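Local coordinates for protein helicase of the snf2/rad54 family (Sulfolobus solfataricus, PDB 1Z5Z) that forms the C-terminal domain of a SWI2/SNF2 ATPase that probably couples ATP hydrolysis to remodelling of protein-DNA complexes, at residues Lys126-Ile131 with Phe167-Val172. Residues are numbered along the deposited sequence; the frame is centred on the assembly and turned at random.
Sequences KIIRNI and FIVLSV
Val169 meets Ile128 methyl to methyl: Val169 CG2 lies 3.7 Å from Ile128 CG2, the closest approach between residues 126-131 and 167-172. The two branched side chains cross at a slant. In Ile128 the touching methyl stands anti to the backbone N, while CG1 (chi1 -70°) lies beside that N, anti to the carbonyl carbon, which leaves CG2 as the methyl that meets the valine. Val169 presents the opposite choice, its CG1 anti to the backbone N (chi1 173°) and CG2 anti to the carbonyl carbon. The same CG2 also faces the next helical residue, 4.3 Å from Arg129 N and 4.4 Å from Arg129 CB, a looser approach to the backbone N and CB of that residue. This is helix-on-sheet packing in the second RecA-like domain of a superfamily 2 helicase: strand 167-171 runs parallel between strands 115-119 and 142-143, and the helix that follows strand 115-119 packs on one face of the sheet, running roughly antiparallel to strand 167-171. Ile117 and Met98 also touch Ile128, continuing the apolar layer on the buried side. Toward Arg129 the fit slackens. CB and CG of this partly exposed side chain stay near the strand; the rest leads away, and the side chain touches Val140 and Phe142, the latter packing on Val169 as well.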
# COMPACT_ATOMS: atom_id res chain seq x y z
N LYS A 126 -3.45 -8.17 7.82
CA LYS A 126 -4.41 -8.76 8.75
C LYS A 126 -5.75 -8.01 8.73
O LYS A 126 -6.81 -8.63 8.79
CB LYS A 126 -3.84 -8.75 10.17
CG LYS A 126 -2.74 -9.74 10.36
CD LYS A 126 -2.07 -9.53 11.70
CE LYS A 126 -1.32 -10.78 12.11
NZ LYS A 126 -0.61 -10.61 13.40
N ILE A 127 -5.69 -6.69 8.67
CA ILE A 127 -6.92 -5.89 8.62
C ILE A 127 -7.73 -6.26 7.36
O ILE A 127 -8.93 -6.54 7.42
CB ILE A 127 -6.58 -4.37 8.63
CG1 ILE A 127 -6.21 -3.93 10.05
CG2 ILE A 127 -7.76 -3.56 8.08
CD1 ILE A 127 -5.59 -2.55 10.13
N ILE A 128 -7.05 -6.30 6.22
CA ILE A 128 -7.71 -6.65 4.97
C ILE A 128 -8.36 -8.02 5.07
O ILE A 128 -9.54 -8.20 4.72
CB ILE A 128 -6.71 -6.68 3.84
CG1 ILE A 128 -6.25 -5.25 3.55
CG2 ILE A 128 -7.34 -7.27 2.60
CD1 ILE A 128 -5.04 -5.19 2.62
N ARG A 129 -7.58 -8.97 5.57
CA ARG A 129 -8.01 -10.35 5.73
C ARG A 129 -9.26 -10.41 6.67
O ARG A 129 -10.26 -11.08 6.36
CB ARG A 129 -6.84 -11.16 6.29
CG ARG A 129 -6.88 -12.64 6.03
CD ARG A 129 -7.43 -13.43 7.19
NE ARG A 129 -6.42 -13.65 8.22
CZ ARG A 129 -6.34 -12.89 9.30
NH1 ARG A 129 -7.20 -11.92 9.44
NH2 ARG A 129 -5.40 -13.09 10.22
N ASN A 130 -9.20 -9.69 7.78
CA ASN A 130 -10.32 -9.66 8.75
C ASN A 130 -11.58 -9.08 8.13
O ASN A 130 -12.65 -9.64 8.23
CB ASN A 130 -9.95 -8.82 9.98
CG ASN A 130 -8.78 -9.43 10.77
OD1 ASN A 130 -8.51 -10.60 10.65
ND2 ASN A 130 -8.10 -8.63 11.59
N ILE A 131 -11.44 -7.93 7.50
CA ILE A 131 -12.58 -7.31 6.86
C ILE A 131 -13.24 -8.22 5.83
O ILE A 131 -14.48 -8.38 5.84
CB ILE A 131 -12.15 -6.01 6.19
CG1 ILE A 131 -11.91 -4.95 7.26
CG2 ILE A 131 -13.15 -5.64 5.13
CD1 ILE A 131 -11.27 -3.68 6.77
N PHE A 167 -9.84 -15.68 -2.52
CA PHE A 167 -8.91 -14.66 -2.07
C PHE A 167 -7.61 -15.18 -1.48
O PHE A 167 -7.49 -16.35 -1.05
CB PHE A 167 -9.55 -13.81 -0.94
CG PHE A 167 -10.84 -13.14 -1.30
CD1 PHE A 167 -12.06 -13.80 -1.11
CD2 PHE A 167 -10.85 -11.86 -1.83
CE1 PHE A 167 -13.28 -13.19 -1.45
CE2 PHE A 167 -12.05 -11.24 -2.18
CZ PHE A 167 -13.27 -11.91 -1.99
N ILE A 168 -6.63 -14.29 -1.49
CA ILE A 168 -5.36 -14.53 -0.81
C ILE A 168 -4.78 -13.16 -0.50
O ILE A 168 -4.81 -12.27 -1.34
CB ILE A 168 -4.36 -15.39 -1.63
CG1 ILE A 168 -3.12 -15.65 -0.77
CG2 ILE A 168 -4.00 -14.72 -2.99
CD1 ILE A 168 -2.35 -16.93 -1.17
N VAL A 169 -4.28 -12.96 0.72
CA VAL A 169 -3.69 -11.67 1.08
C VAL A 169 -2.22 -11.96 1.32
O VAL A 169 -1.86 -13.00 1.88
CB VAL A 169 -4.37 -11.04 2.34
CG1 VAL A 169 -3.62 -9.81 2.76
CG2 VAL A 169 -5.84 -10.65 2.05
N LEU A 170 -1.37 -11.06 0.83
CA LEU A 170 0.08 -11.24 0.98
C LEU A 170 0.72 -9.97 1.50
O LEU A 170 0.47 -8.88 1.00
CB LEU A 170 0.73 -11.54 -0.38
CG LEU A 170 0.20 -12.78 -1.12
CD1 LEU A 170 -0.93 -12.40 -2.13
CD2 LEU A 170 1.36 -13.38 -1.84
N SER A 171 1.54 -10.11 2.53
CA SER A 171 2.21 -8.93 3.01
C SER A 171 3.65 -9.24 2.70
O SER A 171 4.16 -10.27 3.12
CB SER A 171 2.00 -8.76 4.51
OG SER A 171 2.96 -9.52 5.22
N VAL A 172 4.26 -8.39 1.89
CA VAL A 172 5.67 -8.54 1.52
C VAL A 172 6.41 -7.38 2.17
O VAL A 172 6.26 -6.23 1.75
CB VAL A 172 5.86 -8.48 -0.03
CG1 VAL A 172 7.32 -8.77 -0.38
CG2 VAL A 172 4.90 -9.50 -0.73